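PDB 2E87: OBG-type G domain-containing protein from Pyrococcus horikoshii, which probably binds GTP as an Obg-type G protein related to nucleolar GTP-binding protein 1, though its cellular function is unknown, and holds GDP in this crystal. Local coordinates for residues Asn3-Met8 against Asp89-Ala94; Lys63-Thr68 against Ala96-Ala101; Lys185-Ala190 against Asp324-Glu329; Gly207-Gly212 against Glu329-Leu334. All blocks are in the same frame, centred on the assembly; numbering follows the deposited sequence.

Contact 1. Residues Asn3-Met8 against Asp89-Ala94; sequences NPFERM and DTFHKA. With SO4 (sulfate ion), chain B.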
# COMPACT_ATOMS: atom_id res chain seq x y z
N ASN A 3 -0.11 0.91 -8.18
CA ASN A 3 -0.45 0.08 -7.02
C ASN A 3 0.61 -1.03 -6.98
O ASN A 3 0.69 -1.85 -7.89
CB ASN A 3 -1.86 -0.51 -7.19
CG ASN A 3 -2.38 -1.14 -5.91
OD1 ASN A 3 -1.82 -2.10 -5.40
ND2 ASN A 3 -3.47 -0.59 -5.39
N PRO A 4 1.42 -1.08 -5.92
CA PRO A 4 2.50 -2.05 -5.70
C PRO A 4 2.10 -3.51 -5.80
O PRO A 4 2.94 -4.37 -6.05
CB PRO A 4 3.00 -1.73 -4.29
CG PRO A 4 2.46 -0.38 -3.99
CD PRO A 4 1.13 -0.36 -4.67
N PHE A 5 0.82 -3.80 -5.59
CA PHE A 5 0.35 -5.17 -5.62
C PHE A 5 -0.32 -5.59 -6.92
O PHE A 5 -0.69 -6.75 -7.08
CB PHE A 5 -0.59 -5.42 -4.43
CG PHE A 5 0.06 -5.21 -3.08
CD1 PHE A 5 0.18 -3.94 -2.54
CD2 PHE A 5 0.63 -6.28 -2.40
CE1 PHE A 5 0.85 -3.74 -1.35
CE2 PHE A 5 1.31 -6.08 -1.20
CZ PHE A 5 1.42 -4.81 -0.68
N GLU A 6 -0.45 -4.67 -7.87
CA GLU A 6 -1.11 -5.00 -9.13
C GLU A 6 -0.55 -6.28 -9.73
O GLU A 6 -1.24 -6.99 -10.44
CB GLU A 6 -0.96 -3.85 -10.12
CG GLU A 6 0.38 -3.78 -10.82
CD GLU A 6 0.27 -4.06 -12.30
OE1 GLU A 6 -0.47 -3.32 -13.00
OE2 GLU A 6 0.90 -5.03 -12.78
N ARG A 7 0.71 -6.58 -9.41
CA ARG A 7 1.37 -7.77 -9.92
C ARG A 7 1.10 -9.02 -9.07
O ARG A 7 1.39 -10.14 -9.50
CB ARG A 7 2.89 -7.55 -9.97
CG ARG A 7 3.39 -6.78 -11.19
CD ARG A 7 4.14 -7.71 -12.14
NE ARG A 7 5.32 -8.32 -11.51
CZ ARG A 7 5.95 -9.40 -11.99
NH1 ARG A 7 5.52 -9.99 -13.10
NH2 ARG A 7 7.01 -9.88 -11.34
N MSE A 8 0.56 -8.84 -7.87
CA MSE A 8 0.28 -9.99 -7.01
C MSE A 8 -0.78 -10.87 -7.69
O MSE A 8 -1.92 -10.46 -7.92
CB MSE A 8 -0.19 -9.53 -5.62
CG MSE A 8 -0.46 -10.68 -4.66
SE MSE A 8 -1.05 -10.12 -2.88
CE MSE A 8 -2.12 -8.61 -3.39
N ASP A 89 1.23 -7.97 10.30
CA ASP A 89 1.71 -9.19 10.94
C ASP A 89 1.06 -10.44 10.35
O ASP A 89 1.71 -11.46 10.15
CB ASP A 89 1.49 -9.10 12.45
CG ASP A 89 2.04 -10.30 13.20
OD1 ASP A 89 1.21 -11.14 13.65
OD2 ASP A 89 3.28 -10.42 13.35
N THR A 90 -0.22 -10.35 10.04
CA THR A 90 -0.94 -11.46 9.45
C THR A 90 -0.40 -11.74 8.04
O THR A 90 -0.23 -12.89 7.64
CB THR A 90 -2.45 -11.15 9.35
OG1 THR A 90 -2.98 -10.95 10.66
CG2 THR A 90 -3.21 -12.29 8.69
N PHE A 91 -0.13 -10.67 7.30
CA PHE A 91 0.38 -10.82 5.94
C PHE A 91 1.73 -11.52 5.95
O PHE A 91 1.93 -12.49 5.22
CB PHE A 91 0.51 -9.45 5.27
CG PHE A 91 0.48 -9.51 3.77
CD1 PHE A 91 -0.73 -9.62 3.10
CD2 PHE A 91 1.66 -9.51 3.04
CE1 PHE A 91 -0.76 -9.72 1.72
CE2 PHE A 91 1.64 -9.61 1.65
CZ PHE A 91 0.43 -9.72 0.99
N HIS A 92 2.66 -11.05 6.78
CA HIS A 92 3.98 -11.64 6.85
C HIS A 92 3.92 -13.12 7.18
O HIS A 92 4.67 -13.91 6.61
CB HIS A 92 4.85 -10.93 7.90
CG HIS A 92 5.62 -9.77 7.36
ND1 HIS A 92 6.01 -8.70 8.13
CD2 HIS A 92 6.10 -9.52 6.11
CE1 HIS A 92 6.69 -7.84 7.39
NE2 HIS A 92 6.76 -8.32 6.16
N LYS A 93 3.03 -13.48 8.10
CA LYS A 93 2.89 -14.85 8.53
C LYS A 93 2.26 -15.75 7.49
O LYS A 93 2.63 -16.92 7.37
CB LYS A 93 2.10 -14.92 9.83
CG LYS A 93 2.92 -14.48 11.01
CD LYS A 93 2.13 -14.40 12.29
CE LYS A 93 3.03 -13.91 13.41
NZ LYS A 93 2.29 -13.66 14.66
N ALA A 94 1.31 -15.22 6.74
CA ALA A 94 0.66 -16.00 5.71
C ALA A 94 1.74 -16.31 4.67
O ALA A 94 1.91 -17.47 4.26
CB ALA A 94 -0.47 -15.21 5.08
S SO4 B . 9.58 -8.17 3.54
O1 SO4 B . 10.22 -7.53 2.32
O2 SO4 B . 8.11 -8.58 3.30
O3 SO4 B . 10.40 -9.44 3.80
O4 SO4 B . 9.58 -7.17 4.68
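Met-8 and Phe-5 reach from the N-terminal loop toward Phe-91 of helix 88-117, a small apolar join within the NOG1 N-terminal helical domain whose centrepiece is a Met-aromatic contact. Met-8, built as selenomethionine, can be followed outward. Its CB lies 3.2 Å from Phe-5 O, on the turn that runs from Phe-5 to Met-8. CG, anti to the backbone N (chi1 -178°), comes within 3.4 Å of Thr-68 OG1. SE then meets the aromatic tip, 4.2 Å from Phe-91 CZ, and lies 89° off the ring normal, so the selenium is at the edge of the ring and not over a face. The chain bends at its last torsion, which turns CE back toward its own loop, 3.7 Å from Phe-5 CB. Phe-5 adds the second touch on Phe-91: its CE2 lies 4.3 Å from Phe-91 CZ, so one ring atom serves both loop side chains. Around them, Val-82 of helix 76-86 packs on Phe-5, and Tyr-149 and Leu-150 of helix 144-156 pack on Phe-91; all three side chains are buried. An Asx turn leads into Phe-5: its N donates to a lone pair of Asn-3 OD1 at 3.1 Å, in the carbonyl plane. On the outer side of the helix, His-92 NE2 donates to O2 of a sulfate, probably from the crystallisation liquor, at 3.2 Å.

Contact 2. Residues Lys63-Thr68 against Ala96-Ala101; sequences KVLERT and AGIDWA
Ile-98 makes the apolar part of this contact with both branches of its side chain. Its longer branch, CG1 anti to the carbonyl carbon (chi1 -70°), carries CD1 to 3.7 Å from Val-64 CG1, and the two side chains cross at about a right angle. Its shorter branch serves Leu-65: CG2 lies 3.7 Å from Leu-65 CD2, with the two side chains passing each other in opposite directions. Leu-147 and Leu-150 of helix 144-156 also pack on Ile-98, so it is wedged between two helices.

A second kind of packing sets a methyl group against backbone. Leu-65 CD1 lies 4.0 Å from Asp-99 CA and 4.1 Å from Asp-99 CB. This is helix-helix packing inside the all-helical N-terminal domain: the last turn of helix 38-67 lies against helix 88-117, the short axes 10.1 Å apart with their directions 134° from each other, closer to antiparallel than parallel. Shortening Leu-65 to an alanine takes away CG and both methyls, and is likely to leave Ile-98 CG2 without its neighbour and open a gap beside the backbone of Asp-99.

Polar bonds stay within each partner. Thr-68 OG1 donates to Val-64 O at 2.6 Å, in the carbonyl plane, tying Thr-68 back to the carbonyl four residues earlier. The carboxylate of Asp-99 is taken up along its own helix, where OD1 forms a salt bridge with NE of Arg-103.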
# COMPACT_ATOMS: atom_id res chain seq x y z
N LYS A 63 5.62 -18.43 -7.09
CA LYS A 63 5.20 -17.30 -7.90
C LYS A 63 4.57 -16.23 -7.02
O LYS A 63 4.68 -15.04 -7.30
CB LYS A 63 4.18 -17.74 -8.97
CG LYS A 63 3.42 -16.59 -9.62
CD LYS A 63 2.33 -17.05 -10.61
CE LYS A 63 2.89 -17.46 -11.98
NZ LYS A 63 1.81 -17.74 -13.00
N VAL A 64 3.89 -16.67 -5.96
CA VAL A 64 3.25 -15.75 -5.01
C VAL A 64 4.29 -14.95 -4.22
O VAL A 64 4.15 -13.74 -4.01
CB VAL A 64 2.38 -16.52 -3.98
CG1 VAL A 64 1.72 -15.55 -3.05
CG2 VAL A 64 1.34 -17.37 -4.69
N LEU A 65 5.32 -15.64 -3.76
CA LEU A 65 6.39 -15.00 -3.00
C LEU A 65 7.21 -14.05 -3.87
O LEU A 65 7.68 -13.02 -3.38
CB LEU A 65 7.33 -16.05 -2.41
CG LEU A 65 6.79 -17.14 -1.50
CD1 LEU A 65 7.92 -18.07 -1.09
CD2 LEU A 65 6.14 -16.50 -0.28
N GLU A 66 7.38 -14.39 -5.14
CA GLU A 66 8.19 -13.55 -6.03
C GLU A 66 7.49 -12.31 -6.55
O GLU A 66 8.08 -11.24 -6.61
CB GLU A 66 8.72 -14.38 -7.21
CG GLU A 66 9.56 -15.60 -6.78
CD GLU A 66 10.04 -16.46 -7.94
OE1 GLU A 66 9.36 -16.52 -8.99
OE2 GLU A 66 11.11 -17.11 -7.79
N ARG A 67 6.22 -12.43 -6.91
CA ARG A 67 5.49 -11.30 -7.47
C ARG A 67 4.82 -10.37 -6.48
O ARG A 67 4.22 -9.37 -6.87
CB ARG A 67 4.45 -11.80 -8.47
CG ARG A 67 5.05 -12.58 -9.63
CD ARG A 67 3.98 -12.85 -10.66
NE ARG A 67 4.44 -13.73 -11.73
CZ ARG A 67 3.62 -14.27 -12.62
NH1 ARG A 67 2.32 -14.02 -12.56
NH2 ARG A 67 4.10 -15.06 -13.58
N THR A 68 4.89 -10.68 -5.19
CA THR A 68 4.29 -9.82 -4.20
C THR A 68 5.45 -9.05 -3.59
O THR A 68 6.42 -9.64 -3.15
CB THR A 68 3.57 -10.63 -3.09
OG1 THR A 68 2.72 -11.61 -3.70
CG2 THR A 68 2.73 -9.71 -2.22
N ALA A 96 4.91 -16.40 5.09
CA ALA A 96 5.87 -17.33 5.67
C ALA A 96 5.31 -18.76 5.65
O ALA A 96 6.06 -19.72 5.60
CB ALA A 96 6.23 -16.92 7.10
N GLY A 97 4.00 -18.89 5.69
CA GLY A 97 3.41 -20.21 5.63
C GLY A 97 3.66 -20.79 4.24
O GLY A 97 3.86 -21.99 4.08
N ILE A 98 3.64 -19.93 3.23
CA ILE A 98 3.87 -20.38 1.86
C ILE A 98 5.32 -20.87 1.72
O ILE A 98 5.57 -21.97 1.24
CB ILE A 98 3.57 -19.24 0.87
CG1 ILE A 98 2.06 -18.97 0.84
CG2 ILE A 98 4.05 -19.59 -0.50
CD1 ILE A 98 1.61 -17.97 -0.22
N ASP A 99 6.27 -20.07 2.19
CA ASP A 99 7.68 -20.42 2.14
C ASP A 99 7.92 -21.74 2.87
O ASP A 99 8.68 -22.59 2.41
CB ASP A 99 8.53 -19.30 2.77
CG ASP A 99 9.98 -19.71 2.96
OD1 ASP A 99 10.30 -20.33 4.00
OD2 ASP A 99 10.80 -19.42 2.06
N TRP A 100 7.26 -21.90 4.01
CA TRP A 100 7.40 -23.11 4.79
C TRP A 100 6.93 -24.31 3.95
O TRP A 100 7.61 -25.33 3.88
CB TRP A 100 6.57 -23.00 6.07
CG TRP A 100 6.44 -24.31 6.80
CD1 TRP A 100 7.36 -24.89 7.63
CD2 TRP A 100 5.35 -25.25 6.70
NE1 TRP A 100 6.92 -26.13 8.04
CE2 TRP A 100 5.70 -26.37 7.48
CE3 TRP A 100 4.13 -25.25 6.02
CZ2 TRP A 100 4.86 -27.49 7.60
CZ3 TRP A 100 3.30 -26.36 6.13
CH2 TRP A 100 3.67 -27.47 6.92
N ALA A 101 5.78 -24.18 3.30
CA ALA A 101 5.22 -25.27 2.49
C ALA A 101 6.15 -25.65 1.34
O ALA A 101 6.36 -26.84 1.06
CB ALA A 101 3.85 -24.86 1.95

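Contact 3. Residues Lys185-Ala190 against Asp324-Glu329; sequences KALTTA and DLVKEE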
# COMPACT_ATOMS: atom_id res chain seq x y z
N LYS A 185 -8.12 22.95 -6.06
CA LYS A 185 -8.41 23.16 -7.47
C LYS A 185 -7.84 24.47 -8.00
O LYS A 185 -7.50 24.56 -9.17
CB LYS A 185 -9.91 23.09 -7.73
CG LYS A 185 -10.47 21.70 -7.54
CD LYS A 185 -11.97 21.67 -7.61
CE LYS A 185 -12.49 20.31 -7.21
NZ LYS A 185 -13.97 20.24 -7.32
N ALA A 186 -7.73 25.48 -7.15
CA ALA A 186 -7.19 26.77 -7.55
C ALA A 186 -5.67 26.64 -7.63
O ALA A 186 -5.00 27.35 -8.38
CB ALA A 186 -7.57 27.83 -6.52
N LEU A 187 -5.15 25.71 -6.85
CA LEU A 187 -3.72 25.47 -6.77
C LEU A 187 -3.20 24.56 -7.88
O LEU A 187 -2.08 24.74 -8.36
CB LEU A 187 -3.42 24.87 -5.39
CG LEU A 187 -2.44 25.49 -4.38
CD1 LEU A 187 -2.36 27.00 -4.54
CD2 LEU A 187 -2.89 25.11 -2.97
N THR A 188 -4.00 23.59 -8.30
CA THR A 188 -3.51 22.67 -9.31
C THR A 188 -3.76 23.08 -10.74
O THR A 188 -4.65 23.87 -11.04
CB THR A 188 -4.08 21.25 -9.12
OG1 THR A 188 -5.50 21.26 -9.33
CG2 THR A 188 -3.77 20.76 -7.73
N THR A 189 -2.94 22.52 -11.63
CA THR A 189 -3.02 22.78 -13.06
C THR A 189 -4.08 21.89 -13.70
O THR A 189 -5.18 22.35 -14.01
CB THR A 189 -1.68 22.49 -13.72
OG1 THR A 189 -0.67 23.33 -13.13
CG2 THR A 189 -1.77 22.77 -15.21
N ALA A 190 -3.75 20.62 -13.89
CA ALA A 190 -4.70 19.69 -14.49
C ALA A 190 -5.87 19.51 -13.53
O ALA A 190 -5.79 19.91 -12.37
CB ALA A 190 -4.04 18.35 -14.75
N ASP A 324 -1.96 33.05 -5.26
CA ASP A 324 -0.57 33.15 -5.71
C ASP A 324 0.37 33.31 -4.52
O ASP A 324 1.53 32.91 -4.59
CB ASP A 324 -0.43 34.31 -6.70
CG ASP A 324 -1.28 34.10 -7.95
OD1 ASP A 324 -1.00 33.13 -8.71
OD2 ASP A 324 -2.23 34.88 -8.18
N LEU A 325 -0.11 33.88 -3.43
CA LEU A 325 0.75 34.01 -2.26
C LEU A 325 0.96 32.61 -1.68
O LEU A 325 2.03 32.31 -1.15
CB LEU A 325 0.11 34.92 -1.22
CG LEU A 325 -0.05 36.40 -1.59
CD1 LEU A 325 -0.80 37.15 -0.49
CD2 LEU A 325 1.33 37.02 -1.79
N VAL A 326 -0.06 31.76 -1.77
CA VAL A 326 0.04 30.40 -1.25
C VAL A 326 0.98 29.55 -2.10
O VAL A 326 1.87 28.87 -1.57
CB VAL A 326 -1.35 29.70 -1.20
CG1 VAL A 326 -1.18 28.25 -0.77
CG2 VAL A 326 -2.29 30.45 -0.22
N LYS A 327 0.79 29.61 -3.42
CA LYS A 327 1.61 28.86 -4.36
C LYS A 327 3.06 29.27 -4.14
O LYS A 327 3.96 28.43 -4.05
CB LYS A 327 1.19 29.21 -5.79
CG LYS A 327 1.42 28.12 -6.80
CD LYS A 327 1.11 28.62 -8.19
CE LYS A 327 0.91 27.49 -9.18
NZ LYS A 327 -0.42 26.83 -8.98
N GLU A 328 3.28 30.57 -4.03
CA GLU A 328 4.61 31.11 -3.82
C GLU A 328 5.21 30.48 -2.57
O GLU A 328 6.32 29.96 -2.59
CB GLU A 328 4.56 32.63 -3.61
CG GLU A 328 4.50 33.50 -4.86
CD GLU A 328 4.30 34.99 -4.52
OE1 GLU A 328 5.05 35.52 -3.66
OE2 GLU A 328 3.40 35.62 -5.11
N GLU A 329 4.45 30.55 -1.48
CA GLU A 329 4.91 30.02 -0.20
C GLU A 329 5.15 28.50 -0.25
O GLU A 329 6.04 27.99 0.45
CB GLU A 329 3.92 30.39 0.90
CG GLU A 329 4.36 30.01 2.31
CD GLU A 329 5.72 30.58 2.67
OE1 GLU A 329 5.95 31.78 2.41
OE2 GLU A 329 6.56 29.83 3.22
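Leu-187, the largest contributor here, sits at the end of the helix that follows the nucleotide-binding loop of the G domain and lays its two methyl groups against helix 323-350. CD1 is 4.1 Å from Val-326 CG1 and CD2 only slightly farther, so the forked end of the leucine meets a single methyl group, the two side chains crossing at about a right angle. Ile-323 and Ile-330, on the same long helix, also touch Leu-187, which is buried.

Lys-327 comes next. Its CB is 4.4 Å from Leu-187 CD1, and the chain runs out nearly extended until a bend at chi4 (75°) brings NZ to 2.7 Å from Leu-187 O. The same lysine makes a cation-pi interaction with Phe-209 of strand 204-211, so its charged end lies close to both a helix end and an aromatic ring.

Val-326 points its CB toward the leucine and on its other contacts reaches Val-286 and Ile-315. Its side chain is about 8 Å from those of Asn-288 and Ala-317, both of which bind GDP, and about 11 Å from the nucleotide itself; the contact lies behind the pocket and does not line it.

Helix 180-187 begins with Lys-180, Ser-181 and Thr-182 on GDP and gives way at Thr-188. A lysine ammonium beside the carbonyl at this C-terminal end would probably be favoured by the partial negative charge gathered there.

Contact 4. Residues Gly207-Gly212 against Glu329-Leu334; sequences GQFEDG and EIIKTL
Ile-330 opens the contact from helix 323-350: CG2 meets the Phe-209 ring at its edge, 3.7 Å from Phe-209 CZ, and CD1 lies 3.9 Å from Phe-209 CE2. One residue on, Ile-331 takes the other side of the ring tip, its CG1 4.0 Å from Phe-209 CE1. The ring reaches the two isoleucines with CG placed between the backbone N and carbonyl carbon (chi1 79°). Ile-331 also carries Asp-211: Ile-331 CG2 lies 3.7 Å from Asp-211 OD2, while Ile-331 CD1 lies 3.8 Å from Asp-211 CG. A further, weak and long ion pair links that carboxylate to Arg-335. With an alanine at Phe-209 the two isoleucines would probably face a gap and Lys-327 would lose its cation-pi partner. Farther along, Thr-333 anchors to its own helix, its N and OG1 reaching Glu-329 O from opposite faces of the carbonyl plane, OG1 at 2.8 Å. Segment 329-334 of the helix runs at 74° to strand segment 207-211, on the alpha/beta sheet of the G domain: Ile-330 also packs on Val-170 and Ile-251 of the central strands, and Leu-334 on Tyr-216 of strand 214-220, which pairs with strand 204-211.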
# COMPACT_ATOMS: atom_id res chain seq x y z
N GLY A 207 -4.11 16.53 -6.68
CA GLY A 207 -3.75 17.37 -7.80
C GLY A 207 -2.26 17.55 -7.89
O GLY A 207 -1.49 17.00 -7.11
N GLN A 208 -1.85 18.36 -8.85
CA GLN A 208 -0.46 18.65 -9.09
C GLN A 208 -0.30 19.99 -9.76
O GLN A 208 -1.14 20.38 -10.56
CB GLN A 208 0.16 17.59 -10.02
CG GLN A 208 0.95 16.48 -9.36
CD GLN A 208 1.73 15.65 -10.38
OE1 GLN A 208 2.38 16.20 -11.29
NE2 GLN A 208 1.68 14.33 -10.23
N PHE A 209 0.75 20.71 -9.41
CA PHE A 209 1.03 21.94 -10.10
C PHE A 209 2.53 21.94 -10.34
O PHE A 209 3.31 21.48 -9.51
CB PHE A 209 0.53 23.17 -9.32
CG PHE A 209 1.39 23.60 -8.19
CD1 PHE A 209 2.56 24.30 -8.43
CD2 PHE A 209 0.99 23.38 -6.89
CE1 PHE A 209 3.31 24.78 -7.38
CE2 PHE A 209 1.74 23.86 -5.83
CZ PHE A 209 2.91 24.57 -6.08
N GLU A 210 2.92 22.41 -11.52
CA GLU A 210 4.31 22.41 -11.88
C GLU A 210 4.94 23.79 -11.79
O GLU A 210 4.31 24.78 -12.12
CB GLU A 210 4.44 21.84 -13.30
CG GLU A 210 5.87 21.60 -13.79
CD GLU A 210 5.92 20.81 -15.10
OE1 GLU A 210 5.31 21.26 -16.10
OE2 GLU A 210 6.57 19.75 -15.13
N ASP A 211 6.16 23.85 -11.30
CA ASP A 211 6.89 25.10 -11.23
C ASP A 211 8.27 24.78 -11.78
O ASP A 211 9.02 24.01 -11.18
CB ASP A 211 7.03 25.64 -9.81
CG ASP A 211 7.74 26.97 -9.78
OD1 ASP A 211 7.24 27.91 -10.44
OD2 ASP A 211 8.81 27.08 -9.13
N GLY A 212 8.61 25.39 -12.91
CA GLY A 212 9.89 25.09 -13.53
C GLY A 212 9.67 23.68 -14.07
O GLY A 212 8.69 23.44 -14.79
N GLU A 329 4.45 30.55 -1.48
CA GLU A 329 4.91 30.02 -0.20
C GLU A 329 5.15 28.50 -0.25
O GLU A 329 6.04 27.99 0.45
CB GLU A 329 3.92 30.39 0.90
CG GLU A 329 4.36 30.01 2.31
CD GLU A 329 5.72 30.58 2.67
OE1 GLU A 329 5.95 31.78 2.41
OE2 GLU A 329 6.56 29.83 3.22
N ILE A 330 4.35 27.79 -1.05
CA ILE A 330 4.50 26.33 -1.18
C ILE A 330 5.86 26.07 -1.79
O ILE A 330 6.65 25.28 -1.28
CB ILE A 330 3.43 25.73 -2.10
CG1 ILE A 330 2.07 25.78 -1.40
CG2 ILE A 330 3.82 24.32 -2.52
CD1 ILE A 330 0.93 25.26 -2.26
N ILE A 331 6.11 26.75 -2.91
CA ILE A 331 7.35 26.63 -3.64
C ILE A 331 8.56 26.95 -2.79
O ILE A 331 9.56 26.25 -2.84
CB ILE A 331 7.34 27.54 -4.86
CG1 ILE A 331 6.27 27.06 -5.84
CG2 ILE A 331 8.72 27.56 -5.50
CD1 ILE A 331 5.72 28.13 -6.73
N LYS A 332 8.48 28.02 -2.01
CA LYS A 332 9.61 28.40 -1.17
C LYS A 332 9.89 27.34 -0.11
O LYS A 332 11.04 27.12 0.27
CB LYS A 332 9.34 29.74 -0.49
CG LYS A 332 10.37 30.10 0.57
CD LYS A 332 10.01 31.38 1.30
CE LYS A 332 11.08 31.74 2.32
NZ LYS A 332 10.78 33.04 2.98
N THR A 333 8.84 26.69 0.36
CA THR A 333 8.97 25.68 1.40
C THR A 333 9.42 24.33 0.87
O THR A 333 10.22 23.65 1.50
CB THR A 333 7.62 25.45 2.14
OG1 THR A 333 7.16 26.69 2.70
CG2 THR A 333 7.78 24.43 3.25
N LEU A 334 8.92 23.96 -0.31
CA LEU A 334 9.23 22.66 -0.85
C LEU A 334 10.23 22.52 -1.99
O LEU A 334 10.62 21.40 -2.32
CB LEU A 334 7.92 21.97 -1.23
CG LEU A 334 6.88 21.84 -0.10
CD1 LEU A 334 5.69 21.07 -0.63
CD2 LEU A 334 7.47 21.11 1.11

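In the fold
The four contacts fall into two pairs, one in the N-terminal helical domain and one in the G domain. Contacts 1 and 2 come first, share helix 88-117 and have centres 10 Å apart; their segments alternate along the sequence, and Thr-68 links them by packing on Met-8, Phe-5 and Phe-91. Contacts 3 and 4 follow, also interleaved, with centres 8 Å apart, both on helix 323-350 and sharing Glu-329. A probable hydrogen bond from Thr-189 N to Gln-208 O joins them. Between the pairs the centres stand 34 to 46 Å apart without touching: one pair joins the loop and helices of the N-terminal domain, the other packs helix 323-350 against the G domain.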